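Local coordinates for protein trehalose-6-phosphate phosphatase (PDB 5DX9) that belongs to the trehalose-phosphatase family of the HAD clan and carries a magnesium site and a glycan-binding pocket, at residues 120-123 against 124-128; 163-166 against 167-171. One frame throughout, in Å; residues are numbered along the deposited sequence.

Interaction 1 (120-123 against 124-128)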
ATOM      1  N   PHE A 120       5.974 -21.323  10.346  1.00 43.96           N
ATOM      2  CA  PHE A 120       7.007 -20.302  10.470  1.00 46.06           C
ATOM      3  C   PHE A 120       7.806 -20.477  11.757  1.00 47.15           C
ATOM      4  O   PHE A 120       9.002 -20.186  11.796  1.00 46.40           O
ATOM      5  CB  PHE A 120       6.392 -18.901  10.414  1.00 43.62           C
ATOM      6  CG  PHE A 120       6.036 -18.453   9.023  1.00 46.82           C
ATOM      7  CD1 PHE A 120       6.555 -19.107   7.916  1.00 45.45           C
ATOM      8  CD2 PHE A 120       5.189 -17.376   8.821  1.00 46.04           C
ATOM      9  CE1 PHE A 120       6.231 -18.696   6.637  1.00 48.47           C
ATOM     10  CE2 PHE A 120       4.860 -16.961   7.544  1.00 43.90           C
ATOM     11  CZ  PHE A 120       5.381 -17.620   6.451  1.00 44.80           C
ATOM     12  N   LYS A 121       7.145 -20.953  12.809  1.00 50.07           N
ATOM     13  CA  LYS A 121       7.837 -21.272  14.052  1.00 49.07           C
ATOM     14  C   LYS A 121       8.825 -22.396  13.808  1.00 49.03           C
ATOM     15  O   LYS A 121       9.948 -22.374  14.311  1.00 50.18           O
ATOM     16  CB  LYS A 121       6.851 -21.672  15.151  1.00 52.27           C
ATOM     17  CG  LYS A 121       6.264 -20.511  15.933  1.00 51.66           C
ATOM     18  CD  LYS A 121       5.390 -21.024  17.064  1.00 55.73           C
ATOM     19  CE  LYS A 121       4.757 -19.887  17.841  1.00 56.77           C
ATOM     20  NZ  LYS A 121       3.769 -20.400  18.834  1.00 65.46           N
ATOM     21  N   TYR A 122       8.388 -23.383  13.033  1.00 48.25           N
ATOM     22  CA  TYR A 122       9.236 -24.499  12.655  1.00 49.05           C
ATOM     23  C   TYR A 122      10.529 -23.997  12.034  1.00 51.40           C
ATOM     24  O   TYR A 122      11.619 -24.428  12.411  1.00 51.05           O
ATOM     25  CB  TYR A 122       8.506 -25.421  11.676  1.00 49.13           C
ATOM     26  CG  TYR A 122       9.379 -26.510  11.098  1.00 51.29           C
ATOM     27  CD1 TYR A 122       9.421 -27.769  11.677  1.00 55.10           C
ATOM     28  CD2 TYR A 122      10.162 -26.280   9.975  1.00 50.74           C
ATOM     29  CE1 TYR A 122      10.217 -28.768  11.158  1.00 56.32           C
ATOM     30  CE2 TYR A 122      10.966 -27.272   9.450  1.00 55.01           C
ATOM     31  CZ  TYR A 122      10.988 -28.516  10.046  1.00 57.44           C
ATOM     32  OH  TYR A 122      11.781 -29.513   9.527  1.00 60.15           O
ATOM     33  N   TYR A 123      10.400 -23.078  11.084  1.00 46.64           N
ATOM     34  CA  TYR A 123      11.554 -22.585  10.343  1.00 47.76           C
ATOM     35  C   TYR A 123      12.330 -21.527  11.111  1.00 45.86           C
ATOM     36  O   TYR A 123      13.520 -21.342  10.872  1.00 46.35           O
ATOM     37  CB  TYR A 123      11.119 -22.037   8.984  1.00 48.48           C
ATOM     38  CG  TYR A 123      10.806 -23.134   8.000  1.00 47.13           C
ATOM     39  CD1 TYR A 123      11.816 -23.747   7.276  1.00 49.58           C
ATOM     40  CD2 TYR A 123       9.505 -23.576   7.815  1.00 47.24           C
ATOM     41  CE1 TYR A 123      11.537 -24.762   6.381  1.00 52.49           C
ATOM     42  CE2 TYR A 123       9.216 -24.592   6.928  1.00 47.91           C
ATOM     43  CZ  TYR A 123      10.235 -25.182   6.212  1.00 49.15           C
ATOM     44  OH  TYR A 123       9.953 -26.195   5.320  1.00 49.08           O
ATOM     45  N   THR A 124      11.665 -20.835  12.031  1.00 46.87           N
ATOM     46  CA  THR A 124      12.347 -19.849  12.858  1.00 48.37           C
ATOM     47  C   THR A 124      13.323 -20.545  13.800  1.00 50.18           C
ATOM     48  O   THR A 124      14.437 -20.072  14.017  1.00 48.71           O
ATOM     49  CB  THR A 124      11.358 -18.999  13.682  1.00 51.15           C
ATOM     50  OG1 THR A 124      10.450 -18.325  12.804  1.00 44.07           O
ATOM     51  CG2 THR A 124      12.108 -17.971  14.519  1.00 48.64           C
ATOM     52  N   GLU A 125      12.899 -21.681  14.346  1.00 51.14           N
ATOM     53  CA  GLU A 125      13.712 -22.443  15.287  1.00 53.37           C
ATOM     54  C   GLU A 125      14.900 -23.117  14.601  1.00 51.10           C
ATOM     55  O   GLU A 125      15.920 -23.388  15.232  1.00 50.46           O
ATOM     56  CB  GLU A 125      12.856 -23.495  15.999  1.00 56.03           C
ATOM     57  CG  GLU A 125      11.664 -22.921  16.759  1.00 58.20           C
ATOM     58  CD  GLU A 125      10.705 -23.993  17.260  1.00 64.99           C
ATOM     59  OE1 GLU A 125       9.613 -23.630  17.749  1.00 66.20           O
ATOM     60  OE2 GLU A 125      11.037 -25.193  17.160  1.00 64.29           O
ATOM     61  N   ARG A 126      14.767 -23.384  13.307  1.00 49.63           N
ATOM     62  CA  ARG A 126      15.806 -24.097  12.571  1.00 50.03           C
ATOM     63  C   ARG A 126      16.547 -23.186  11.597  1.00 48.47           C
ATOM     64  O   ARG A 126      17.312 -23.652  10.755  1.00 51.78           O
ATOM     65  CB  ARG A 126      15.200 -25.291  11.829  1.00 51.39           C
ATOM     66  CG  ARG A 126      14.772 -26.420  12.754  1.00 50.07           C
ATOM     67  CD  ARG A 126      13.756 -27.333  12.095  1.00 57.97           C
ATOM     68  NE  ARG A 126      13.284 -28.359  13.022  1.00 58.58           N
ATOM     69  CZ  ARG A 126      12.343 -28.164  13.944  1.00 62.63           C
ATOM     70  NH1 ARG A 126      11.767 -26.975  14.074  1.00 56.31           N
ATOM     71  NH2 ARG A 126      11.980 -29.160  14.742  1.00 66.23           N
ATOM     72  N   THR A 127      16.319 -21.883  11.722  1.00 47.39           N
ATOM     73  CA  THR A 127      17.004 -20.906  10.890  1.00 45.33           C
ATOM     74  C   THR A 127      17.494 -19.752  11.756  1.00 45.02           C
ATOM     75  O   THR A 127      16.758 -18.798  12.001  1.00 41.86           O
ATOM     76  CB  THR A 127      16.089 -20.362   9.769  1.00 46.10           C
ATOM     77  OG1 THR A 127      15.548 -21.454   9.015  1.00 42.58           O
ATOM     78  CG2 THR A 127      16.869 -19.446   8.839  1.00 44.60           C
ATOM     79  N   THR A 128      18.736 -19.853  12.223  1.00 45.43           N
ATOM     80  CA  THR A 128      19.313 -18.849  13.109  1.00 45.25           C
ATOM     81  C   THR A 128      19.286 -17.463  12.471  1.00 46.59           C
ATOM     82  O   THR A 128      19.675 -17.288  11.315  1.00 46.16           O
ATOM     83  CB  THR A 128      20.763 -19.201  13.495  1.00 45.36           C
ATOM     84  OG1 THR A 128      20.796 -20.502  14.097  1.00 46.38           O
ATOM     85  CG2 THR A 128      21.324 -18.180  14.475  1.00 44.19           C
TER

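Interaction 2 (163-166 against 167-171)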
ATOM      1  N   GLU A 163       3.073 -23.331  -0.460  1.00 51.15           N
ATOM      2  CA  GLU A 163       2.421 -23.356  -1.766  1.00 53.64           C
ATOM      3  C   GLU A 163       1.825 -24.718  -2.103  1.00 55.11           C
ATOM      4  O   GLU A 163       0.739 -24.800  -2.681  1.00 53.25           O
ATOM      5  CB  GLU A 163       3.407 -22.950  -2.865  1.00 50.08           C
ATOM      6  CG  GLU A 163       3.658 -21.456  -2.961  1.00 49.20           C
ATOM      7  CD  GLU A 163       2.401 -20.671  -3.286  1.00 53.80           C
ATOM      8  OE1 GLU A 163       1.369 -21.296  -3.607  1.00 59.42           O
ATOM      9  OE2 GLU A 163       2.445 -19.425  -3.221  1.00 58.13           O
ATOM     10  N   SER A 164       2.532 -25.783  -1.742  1.00 54.62           N
ATOM     11  CA  SER A 164       2.127 -27.126  -2.140  1.00 55.02           C
ATOM     12  C   SER A 164       1.031 -27.716  -1.255  1.00 56.05           C
ATOM     13  O   SER A 164       0.140 -28.402  -1.752  1.00 57.04           O
ATOM     14  CB  SER A 164       3.337 -28.067  -2.150  1.00 57.48           C
ATOM     15  OG  SER A 164       3.812 -28.317  -0.836  1.00 60.84           O
ATOM     16  N   SER A 165       1.087 -27.453   0.049  1.00 54.64           N
ATOM     17  CA  SER A 165       0.202 -28.150   0.980  1.00 58.58           C
ATOM     18  C   SER A 165      -0.832 -27.264   1.677  1.00 59.06           C
ATOM     19  O   SER A 165      -1.802 -27.776   2.233  1.00 62.66           O
ATOM     20  CB  SER A 165       1.029 -28.875   2.048  1.00 61.54           C
ATOM     21  OG  SER A 165       1.466 -27.984   3.061  1.00 59.73           O
ATOM     22  N   LEU A 166      -0.641 -25.950   1.659  1.00 52.94           N
ATOM     23  CA  LEU A 166      -1.528 -25.082   2.427  1.00 54.10           C
ATOM     24  C   LEU A 166      -2.346 -24.117   1.567  1.00 53.61           C
ATOM     25  O   LEU A 166      -3.561 -24.009   1.739  1.00 50.83           O
ATOM     26  CB  LEU A 166      -0.723 -24.294   3.460  1.00 54.82           C
ATOM     27  CG  LEU A 166      -1.564 -23.542   4.491  1.00 55.09           C
ATOM     28  CD1 LEU A 166      -2.694 -24.431   4.982  1.00 57.41           C
ATOM     29  CD2 LEU A 166      -0.703 -23.074   5.655  1.00 51.13           C
ATOM     30  N   ALA A 167      -1.677 -23.417   0.654  1.00 47.51           N
ATOM     31  CA  ALA A 167      -2.330 -22.412  -0.183  1.00 52.68           C
ATOM     32  C   ALA A 167      -3.559 -22.954  -0.923  1.00 48.84           C
ATOM     33  O   ALA A 167      -4.631 -22.357  -0.854  1.00 48.82           O
ATOM     34  CB  ALA A 167      -1.332 -21.832  -1.182  1.00 51.18           C
ATOM     35  N   PRO A 168      -3.404 -24.089  -1.626  1.00 53.53           N
ATOM     36  CA  PRO A 168      -4.482 -24.657  -2.444  1.00 53.21           C
ATOM     37  C   PRO A 168      -5.758 -25.008  -1.676  1.00 53.12           C
ATOM     38  O   PRO A 168      -6.764 -25.313  -2.312  1.00 57.33           O
ATOM     39  CB  PRO A 168      -3.847 -25.929  -3.018  1.00 53.75           C
ATOM     40  CG  PRO A 168      -2.391 -25.649  -3.023  1.00 52.82           C
ATOM     41  CD  PRO A 168      -2.152 -24.854  -1.776  1.00 52.78           C
ATOM     42  N   ARG A 169      -5.726 -24.971  -0.347  1.00 53.62           N
ATOM     43  CA  ARG A 169      -6.910 -25.336   0.426  1.00 52.71           C
ATOM     44  C   ARG A 169      -7.285 -24.296   1.475  1.00 52.56           C
ATOM     45  O   ARG A 169      -8.140 -24.545   2.324  1.00 54.41           O
ATOM     46  CB  ARG A 169      -6.710 -26.701   1.093  1.00 58.60           C
ATOM     47  CG  ARG A 169      -5.426 -26.850   1.899  1.00 60.92           C
ATOM     48  CD  ARG A 169      -5.243 -28.300   2.342  1.00 66.27           C
ATOM     49  NE  ARG A 169      -3.959 -28.530   3.001  1.00 65.70           N
ATOM     50  CZ  ARG A 169      -3.769 -28.470   4.315  1.00 67.61           C
ATOM     51  NH1 ARG A 169      -4.781 -28.183   5.124  1.00 66.78           N
ATOM     52  NH2 ARG A 169      -2.564 -28.697   4.823  1.00 62.33           N
ATOM     53  N   ARG A 170      -6.655 -23.131   1.408  1.00 49.18           N
ATOM     54  CA  ARG A 170      -6.960 -22.056   2.344  1.00 50.76           C
ATOM     55  C   ARG A 170      -7.101 -20.728   1.608  1.00 47.04           C
ATOM     56  O   ARG A 170      -6.410 -20.490   0.620  1.00 48.00           O
ATOM     57  CB  ARG A 170      -5.875 -21.957   3.419  1.00 53.55           C
ATOM     58  CG  ARG A 170      -5.696 -23.221   4.253  1.00 56.21           C
ATOM     59  CD  ARG A 170      -6.940 -23.537   5.075  1.00 57.00           C
ATOM     60  NE  ARG A 170      -6.706 -24.615   6.036  1.00 63.55           N
ATOM     61  CZ  ARG A 170      -7.012 -25.894   5.825  1.00 64.82           C
ATOM     62  NH1 ARG A 170      -7.576 -26.269   4.683  1.00 61.97           N
ATOM     63  NH2 ARG A 170      -6.759 -26.801   6.758  1.00 61.93           N
ATOM     64  N   PRO A 171      -8.010 -19.864   2.084  1.00 49.78           N
ATOM     65  CA  PRO A 171      -8.230 -18.539   1.498  1.00 46.18           C
ATOM     66  C   PRO A 171      -7.095 -17.580   1.833  1.00 46.15           C
ATOM     67  O   PRO A 171      -7.320 -16.548   2.466  1.00 45.89           O
ATOM     68  CB  PRO A 171      -9.538 -18.086   2.145  1.00 47.86           C
ATOM     69  CG  PRO A 171      -9.538 -18.765   3.465  1.00 50.85           C
ATOM     70  CD  PRO A 171      -8.906 -20.112   3.227  1.00 49.04           C
TER

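Interaction 1 (120-123 against 124-128)
Arg126 lays its guanidinium flat against the ring of Tyr122, one helical turn earlier; the planes are 5° apart and the two centres 4.1 Å. The stack is offset: Arg126 CZ stands 33° off the ring normal, on the CD1 and CE1 side, so the cation-pi contact is off-centre. Arg126 CD lies more squarely over the same face, 3.9 Å from the ring centroid of Tyr122, and adds a CH-pi contact. With CG of Tyr122 anti to the backbone N (chi1 173°), the ring meets the extended arginine chain, which crosses it at a slant while the two planes stay nearly parallel. Arg126 NH1 also donates to Tyr122 O at 3.0 Å, on a lone pair in the carbonyl plane, so stack and bond together restrict rotation of the guanidinium. The Tyr122 ring also meets its neighbour: its CD2 lies 3.5 Å above the centre of the Tyr123 ring.

Two threonines grip backbone carbonyls. Phe120 O takes Thr124 OG1 at 2.6 Å and Thr124 N at 2.8 Å, from opposite faces of its carbonyl plane. Thr127 OG1 reaches Tyr123 O at 2.8 Å, in that carbonyl's plane, where the chain is leaving the helix; Gln154 is its second partner.

This last turn of helix 112-125 packs inward through Phe120 and Tyr123, which touch strand 139-142 at Ile139 and Trp141, respectively, and helix 148-166 at Leu162 and Gln157.

Interaction 2 (163-166 against 167-171)
The CD1 methyl of Leu166 overlaps the aliphatic start of Arg170, 3.3 Å from Arg170 CG, the two side chains crossing at about a right angle. The bend of Arg170 at chi2 (-64°) curls its chain so that Arg170 NE too stays within 4.2 Å of Leu166 CD1. The same methyl of Leu166 also lies over one face of the Arg169 guanidinium, 4.1 Å above its plane and toward the rim, so this one branch meets both arginines. Arg170 NH1 donates to Arg169 O at 3.0 Å, nearly straight at 169°, with the oxygen in the guanidinium plane. Its NH2 forms a salt bridge with Glu115 of helix 112-125, which probably compensates the charge of Arg170 and so eases its closeness to the guanidinium of Arg169.

Here helix 148-166 gives way, through a wider pi-type turn and a short 3-10 segment, to the link leading into strand 172-177 of the four-stranded antiparallel sheet; two helices beside such a sheet are consistent with the cap domain of this HAD family. Pro168 has no N-H to offer the helix. Its ring instead comes up to the carbonyl of Glu163, with Pro168 CD 3.0 Å from Glu163 O. On the backbone, Arg169 N bonds Leu166 O at 3.2 Å, and Arg170 N bonds Ala167 O at 3.1 Å, tightening the turn. The side chain of Arg169 folds back so that Ser165 O meets the edge of its guanidinium, near its plane; the modelled NE approach is too short for its detail to be trusted. Glu163 OE1 lies 3.7 Å from the methyl Ala167 CB. Leu166, buried, packs on Val116 and Ile119 of helix 112-125 and on Ile172 of the following strand.

How the interactions relate
Both contacts are local, each formed where one of two adjacent helices comes to its C-terminal end: interaction 1 on helix 112-125 and interaction 2 on helix 148-166. Their centres are 20 Å apart and their nearest atoms about 8 Å, without touching. Interaction 1 is partly buried, with three of its eight touching residues enclosed; interaction 2 lies at the surface, with Leu166 its one buried member. Chemistry does not simply follow burial: in 120-128 exposed residues form the guanidinium-tyrosine stack and threonine hydroxyls bond carbonyls nearer the packed face, against aliphatic, proline and arginine packing in 163-171. The helices nevertheless meet, since Phe120 and Tyr123 touch helix 148-166 while Leu166 and Arg170 reach back to helix 112-125.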